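PDB 2NYK: M157 from Murid herpesvirus 1, which has an MHC class I-like fold and serves as a viral ligand for Ly49 receptors of natural killer cells. Local coordinates for residues E181-Y186 / R260-P265; A238-V243 / V252-S257. The protein carries 1 engineered substitution. One frame throughout, in Å; residues are numbered along the deposited sequence.

Contact 1 (E181-Y186 / R260-P265). With NAG (2-acetamido-2-deoxy-beta-D-glucopyranose), chain C.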
loop_
_atom_site.group_PDB
_atom_site.type_symbol
_atom_site.label_atom_id
_atom_site.label_comp_id
_atom_site.label_asym_id
_atom_site.label_seq_id
_atom_site.Cartn_x
_atom_site.Cartn_y
_atom_site.Cartn_z
ATOM N N GLU A 181 -10.496 12.580 -7.595
ATOM C CA GLU A 181 -11.410 13.697 -7.339
ATOM C C GLU A 181 -10.665 14.793 -6.606
ATOM O O GLU A 181 -9.863 14.487 -5.749
ATOM C CB GLU A 181 -12.622 13.228 -6.548
ATOM C CG GLU A 181 -13.374 12.083 -7.256
ATOM C CD GLU A 181 -14.408 11.401 -6.382
ATOM O OE1 GLU A 181 -14.285 11.448 -5.133
ATOM O OE2 GLU A 181 -15.363 10.832 -6.955
ATOM N N VAL A 182 -10.933 16.058 -6.958
ATOM C CA VAL A 182 -10.212 17.227 -6.422
ATOM C C VAL A 182 -11.150 18.393 -6.072
ATOM O O VAL A 182 -11.883 18.892 -6.921
ATOM C CB VAL A 182 -9.086 17.692 -7.387
ATOM C CG1 VAL A 182 -8.308 18.876 -6.801
ATOM C CG2 VAL A 182 -8.142 16.537 -7.681
ATOM N N GLU A 183 -11.133 18.786 -4.802
ATOM C CA GLU A 183 -11.879 19.927 -4.299
ATOM C C GLU A 183 -10.877 21.038 -4.029
ATOM O O GLU A 183 -10.136 20.995 -3.033
ATOM C CB GLU A 183 -12.630 19.554 -3.022
ATOM C CG GLU A 183 -13.652 18.432 -3.231
ATOM C CD GLU A 183 -14.094 17.767 -1.950
ATOM O OE1 GLU A 183 -13.284 17.077 -1.297
ATOM O OE2 GLU A 183 -15.280 17.905 -1.595
ATOM N N PHE A 184 -10.841 22.012 -4.943
ATOM C CA PHE A 184 -9.884 23.110 -4.888
ATOM C C PHE A 184 -10.660 24.426 -4.871
ATOM O O PHE A 184 -11.207 24.855 -5.899
ATOM C CB PHE A 184 -8.905 23.025 -6.071
ATOM C CG PHE A 184 -7.832 24.093 -6.072
ATOM C CD1 PHE A 184 -7.254 24.540 -4.888
ATOM C CD2 PHE A 184 -7.378 24.626 -7.277
ATOM C CE1 PHE A 184 -6.269 25.518 -4.904
ATOM C CE2 PHE A 184 -6.392 25.610 -7.307
ATOM C CZ PHE A 184 -5.831 26.052 -6.116
ATOM N N TRP A 185 -10.726 25.038 -3.683
ATOM C CA TRP A 185 -11.507 26.261 -3.498
ATOM C C TRP A 185 -10.791 27.264 -2.578
ATOM O O TRP A 185 -9.719 26.953 -2.027
ATOM C CB TRP A 185 -12.905 25.917 -2.977
ATOM C CG TRP A 185 -12.990 25.515 -1.533
ATOM C CD1 TRP A 185 -13.547 26.241 -0.520
ATOM C CD2 TRP A 185 -12.540 24.280 -0.942
ATOM N NE1 TRP A 185 -13.464 25.550 0.663
ATOM C CE2 TRP A 185 -12.846 24.345 0.435
ATOM C CE3 TRP A 185 -11.906 23.130 -1.443
ATOM C CZ2 TRP A 185 -12.542 23.300 1.324
ATOM C CZ3 TRP A 185 -11.598 22.090 -0.553
ATOM C CH2 TRP A 185 -11.923 22.182 0.808
ATOM N N TYR A 186 -11.387 28.452 -2.428
ATOM C CA TYR A 186 -10.855 29.512 -1.559
ATOM C C TYR A 186 -11.908 30.068 -0.597
ATOM O O TYR A 186 -13.052 30.323 -0.991
ATOM C CB TYR A 186 -10.257 30.623 -2.392
ATOM N N ARG A 260 -16.829 24.125 -2.433
ATOM C CA ARG A 260 -16.205 22.805 -2.410
ATOM C C ARG A 260 -16.942 21.849 -3.367
ATOM O O ARG A 260 -18.005 21.321 -3.019
ATOM C CB ARG A 260 -16.217 22.272 -0.983
ATOM C CG ARG A 260 -15.506 20.971 -0.831
ATOM C CD ARG A 260 -15.357 20.619 0.612
ATOM N NE ARG A 260 -14.598 19.387 0.765
ATOM C CZ ARG A 260 -14.048 18.994 1.911
ATOM N NH1 ARG A 260 -14.176 19.735 3.006
ATOM N NH2 ARG A 260 -13.378 17.857 1.965
ATOM N N THR A 261 -16.385 21.664 -4.566
ATOM C CA THR A 261 -16.975 20.794 -5.612
ATOM C C THR A 261 -15.889 19.909 -6.185
ATOM O O THR A 261 -14.757 20.359 -6.341
ATOM C CB THR A 261 -17.649 21.611 -6.792
ATOM O OG1 THR A 261 -17.931 20.745 -7.910
ATOM C CG2 THR A 261 -16.742 22.743 -7.264
ATOM N N LYS A 262 -16.227 18.658 -6.499
ATOM C CA LYS A 262 -15.210 17.742 -7.019
ATOM C C LYS A 262 -15.026 17.884 -8.520
ATOM O O LYS A 262 -16.003 17.874 -9.287
ATOM C CB LYS A 262 -15.520 16.277 -6.659
ATOM C CG LYS A 262 -15.151 15.909 -5.222
ATOM C CD LYS A 262 -15.711 14.551 -4.819
ATOM C CE LYS A 262 -15.139 14.191 -3.430
ATOM N NZ LYS A 262 -15.548 12.792 -3.020
ATOM N N ARG A 263 -13.753 17.977 -8.917
ATOM C CA ARG A 263 -13.319 18.029 -10.315
ATOM C C ARG A 263 -12.174 17.024 -10.547
ATOM O O ARG A 263 -11.598 16.533 -9.598
ATOM C CB ARG A 263 -12.856 19.460 -10.640
ATOM C CG ARG A 263 -13.774 20.513 -10.027
ATOM C CD ARG A 263 -13.879 21.789 -10.833
ATOM N NE ARG A 263 -12.609 22.471 -11.071
ATOM C CZ ARG A 263 -12.062 23.389 -10.268
ATOM N NH1 ARG A 263 -12.635 23.727 -9.111
ATOM N NH2 ARG A 263 -10.921 23.967 -10.620
ATOM N N VAL A 264 -11.849 16.717 -11.801
ATOM C CA VAL A 264 -10.725 15.819 -12.097
ATOM C C VAL A 264 -9.498 16.622 -12.572
ATOM O O VAL A 264 -9.653 17.632 -13.271
ATOM C CB VAL A 264 -11.085 14.715 -13.144
ATOM C CG1 VAL A 264 -12.214 13.788 -12.627
ATOM C CG2 VAL A 264 -11.449 15.314 -14.477
ATOM N N PRO A 265 -8.275 16.184 -12.198
ATOM C CA PRO A 265 -7.100 16.896 -12.735
ATOM C C PRO A 265 -7.020 16.830 -14.260
ATOM O O PRO A 265 -7.462 15.851 -14.866
ATOM C CB PRO A 265 -5.907 16.162 -12.105
ATOM C CG PRO A 265 -6.480 15.442 -10.894
ATOM C CD PRO A 265 -7.888 15.070 -11.309
HETATM C C1 NAG C . -14.743 29.026 5.671
HETATM C C2 NAG C . -14.303 27.758 6.389
HETATM C C3 NAG C . -15.273 27.387 7.509
HETATM C C4 NAG C . -15.467 28.575 8.462
HETATM C C5 NAG C . -15.805 29.854 7.670
HETATM C C6 NAG C . -15.890 31.070 8.600
HETATM C C7 NAG C . -12.973 26.295 4.999
HETATM C C8 NAG C . -12.981 25.470 3.742
HETATM N N2 NAG C . -14.177 26.676 5.429
HETATM O O3 NAG C . -14.743 26.257 8.180
HETATM O O4 NAG C . -16.479 28.290 9.414
HETATM O O5 NAG C . -14.842 30.082 6.631
HETATM O O6 NAG C . -15.849 32.281 7.858
HETATM O O7 NAG C . -11.903 26.578 5.574
HETATM O O HOH W 1 -13.022 22.022 -6.910
#
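In the immunoglobulin-like domain of this MHC class I-like protein, strand 181-186 pairs antiparallel with the start of its neighbour, strand 262-267, and Val182 and Arg263 form the one firm bridge. Their backbones exchange two bonds, Val182 N to Arg263 O at 2.8 Å and Arg263 N to Val182 O at 2.9 Å. Then the strands part and a water fills in, accepting from Phe184 N and donating to Thr261 O. On the face bearing Glu183 and Lys262, acidic and basic side chains alternate, with Glu181 at the end of the row. Lys262 NZ meets Glu181 OE1 at 2.8 Å from above the carboxylate plane. Glu183 receives Arg260 in a salt bridge in which the carboxylate and guanidinium planes stand 60° apart, Arg260 NE to Glu183 OE2 being a weak bond of 2.9 Å. On the Val182 face, Val182 CG2 touches Pro265 CG at 3.8 Å, while Arg263 NH2 bonds Pro255 O. The indole edge of Trp185 meets the NAG methyl C8. Arg260, its CG opposite the backbone N (chi1 -175°), runs straight to NE over the indole face, where Arg260 CG makes a CH-pi contact 4.0 Å from the six-membered ring centroid of Trp185.

Contact 2 (A238-V243 / V252-S257)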
loop_
_atom_site.group_PDB
_atom_site.type_symbol
_atom_site.label_atom_id
_atom_site.label_comp_id
_atom_site.label_asym_id
_atom_site.label_seq_id
_atom_site.Cartn_x
_atom_site.Cartn_y
_atom_site.Cartn_z
ATOM N N ALA A 238 -2.881 31.007 -4.180
ATOM C CA ALA A 238 -2.413 30.042 -5.174
ATOM C C ALA A 238 -3.531 29.690 -6.144
ATOM O O ALA A 238 -4.696 29.502 -5.741
ATOM C CB ALA A 238 -1.869 28.781 -4.493
ATOM N N GLN A 239 -3.175 29.606 -7.422
ATOM C CA GLN A 239 -4.178 29.477 -8.483
ATOM C C GLN A 239 -4.242 28.077 -9.083
ATOM O O GLN A 239 -5.138 27.792 -9.879
ATOM C CB GLN A 239 -3.956 30.534 -9.586
ATOM C CG GLN A 239 -4.121 31.986 -9.125
ATOM C CD GLN A 239 -5.521 32.286 -8.600
ATOM O OE1 GLN A 239 -6.505 32.279 -9.356
ATOM N NE2 GLN A 239 -5.614 32.555 -7.297
ATOM N N ARG A 240 -3.292 27.221 -8.700
ATOM C CA ARG A 240 -3.189 25.860 -9.227
ATOM C C ARG A 240 -2.931 24.828 -8.121
ATOM O O ARG A 240 -2.145 25.064 -7.204
ATOM C CB ARG A 240 -2.078 25.767 -10.274
ATOM C CG ARG A 240 -2.391 26.437 -11.599
ATOM C CD ARG A 240 -1.186 27.181 -12.122
ATOM N NE ARG A 240 -0.776 28.215 -11.174
ATOM C CZ ARG A 240 0.230 29.075 -11.353
ATOM N NH1 ARG A 240 0.968 29.052 -12.466
ATOM N NH2 ARG A 240 0.498 29.967 -10.405
ATOM N N CYS A 241 -3.634 23.701 -8.217
ATOM C CA CYS A 241 -3.391 22.537 -7.357
ATOM C C CYS A 241 -2.913 21.415 -8.264
ATOM O O CYS A 241 -3.602 21.031 -9.207
ATOM C CB CYS A 241 -4.660 22.123 -6.608
ATOM S SG CYS A 241 -4.441 20.647 -5.579
ATOM N N TYR A 242 -1.708 20.944 -7.996
ATOM C CA TYR A 242 -1.079 19.876 -8.765
ATOM C C TYR A 242 -1.206 18.533 -8.043
ATOM O O TYR A 242 -1.088 18.442 -6.817
ATOM C CB TYR A 242 0.403 20.176 -9.000
ATOM C CG TYR A 242 0.646 21.431 -9.817
ATOM C CD1 TYR A 242 0.628 22.689 -9.211
ATOM C CD2 TYR A 242 0.886 21.359 -11.188
ATOM C CE1 TYR A 242 0.849 23.853 -9.949
ATOM C CE2 TYR A 242 1.110 22.523 -11.944
ATOM C CZ TYR A 242 1.088 23.763 -11.311
ATOM O OH TYR A 242 1.299 24.918 -12.029
ATOM N N VAL A 243 -1.444 17.500 -8.835
ATOM C CA VAL A 243 -1.517 16.153 -8.328
ATOM C C VAL A 243 -0.538 15.310 -9.105
ATOM O O VAL A 243 -0.664 15.167 -10.308
ATOM C CB VAL A 243 -2.920 15.561 -8.489
ATOM C CG1 VAL A 243 -2.953 14.153 -7.920
ATOM C CG2 VAL A 243 -3.972 16.461 -7.827
ATOM N N VAL A 252 -3.376 19.052 -13.149
ATOM C CA VAL A 252 -3.649 20.322 -12.483
ATOM C C VAL A 252 -5.145 20.574 -12.367
ATOM O O VAL A 252 -5.911 20.222 -13.251
ATOM C CB VAL A 252 -3.009 21.517 -13.233
ATOM C CG1 VAL A 252 -3.018 22.766 -12.367
ATOM C CG2 VAL A 252 -1.591 21.192 -13.601
ATOM N N VAL A 253 -5.535 21.180 -11.253
ATOM C CA VAL A 253 -6.868 21.720 -11.076
ATOM C C VAL A 253 -6.711 23.219 -10.842
ATOM O O VAL A 253 -5.975 23.665 -9.942
ATOM C CB VAL A 253 -7.632 21.034 -9.930
ATOM C CG1 VAL A 253 -8.942 21.761 -9.636
ATOM C CG2 VAL A 253 -7.914 19.564 -10.301
ATOM N N THR A 254 -7.400 23.982 -11.691
ATOM C CA THR A 254 -7.310 25.441 -11.695
ATOM C C THR A 254 -8.472 26.042 -12.496
ATOM O O THR A 254 -8.909 25.455 -13.498
ATOM C CB THR A 254 -5.940 25.934 -12.251
ATOM O OG1 THR A 254 -5.870 27.371 -12.166
ATOM C CG2 THR A 254 -5.710 25.464 -13.703
ATOM N N PRO A 255 -8.994 27.201 -12.049
ATOM C CA PRO A 255 -8.663 27.952 -10.834
ATOM C C PRO A 255 -9.461 27.473 -9.607
ATOM O O PRO A 255 -10.395 26.678 -9.760
ATOM C CB PRO A 255 -9.074 29.379 -11.213
ATOM C CG PRO A 255 -10.287 29.170 -12.048
ATOM C CD PRO A 255 -10.037 27.899 -12.848
ATOM N N PRO A 256 -9.092 27.948 -8.394
ATOM C CA PRO A 256 -9.902 27.681 -7.192
ATOM C C PRO A 256 -11.352 28.186 -7.289
ATOM O O PRO A 256 -11.607 29.320 -7.717
ATOM C CB PRO A 256 -9.157 28.422 -6.059
ATOM C CG PRO A 256 -8.265 29.420 -6.801
ATOM C CD PRO A 256 -7.880 28.741 -8.081
ATOM N N SER A 257 -12.283 27.323 -6.897
ATOM C CA SER A 257 -13.690 27.664 -6.800
ATOM C C SER A 257 -13.963 28.498 -5.544
ATOM O O SER A 257 -13.062 28.734 -4.733
ATOM C CB SER A 257 -14.522 26.380 -6.775
ATOM O OG SER A 257 -15.895 26.673 -6.532
#
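The beta hairpin of strands 241-245 and 249-253, in the immunoglobulin-like domain, shows how a regular pairing frays into a proline-rich exit, beginning where Cys241 faces Val253. Backbone bonds hold the regular part. Cys241 N donates to Val253 O at 2.9 Å and Val253 N returns the bond to Cys241 O at 2.8 Å, both nearly straight, as befits an antiparallel hydrogen-bonded pair. The next pair, Tyr242 with Val252, is non-hydrogen-bonded; beside it the CA-H of Val252 approaches Cys241 O.

Where the strands end, a side chain may take over from the backbone. Thr254 OG1 is modelled as donating to Gln239 O, but the separation is too short for much to rest on it.

Apolar contacts line the face that bears Tyr242 and Val252. These two side chains lie side by side and point the same way: Val252 CG2 meets Tyr242 CE2 at 3.4 Å, while CG1 of Val252 makes a CH-pi contact over one face of the Tyr242 ring, offset toward its rim, 4.3 Å from the centroid. The CG1 methyl also touches Arg240 CB at 3.8 Å, and Arg240 CG rests against Thr254 CB at 3.6 Å, so these aliphatic parts form a continuous row.

Van der Waals packing against a carbonyl is a separate matter. After the cis peptide before Pro255, the ring of Pro256 comes back to the first segment, its CD 3.4 Å from Gln239 O.

On the opposite face, Cys241 joins Cys194 in a disulfide to strand 192-198, and Val253 packs on Val182 and Phe184 of strand 181-186. Within its sheet the hairpin lies between strand 204-208, beside 241-245, and strand 262-267, beside 249-253.

From the N terminus, the chain passes the seven-stranded sheet and the helices 148-154 and 157-173 before reaching strand 181-186, the first segment of contact 1. It then runs through 192-198, 204-208, 217-222 and 227-233 to the hairpin, where contact 2 closes a short loop between 238-243 and 252-257. Residues 260-265 follow almost at once and close the much longer loop of contact 1, within which contact 2 is nested. The two centres lie about 8 Å apart. Ser257 joins them directly, through probable hydrogen bonds from its N to Phe184 O and from Tyr186 N to its O. Arg263 NH2 also packs against Val253 CG1, tying strand 262-267 to the hairpin.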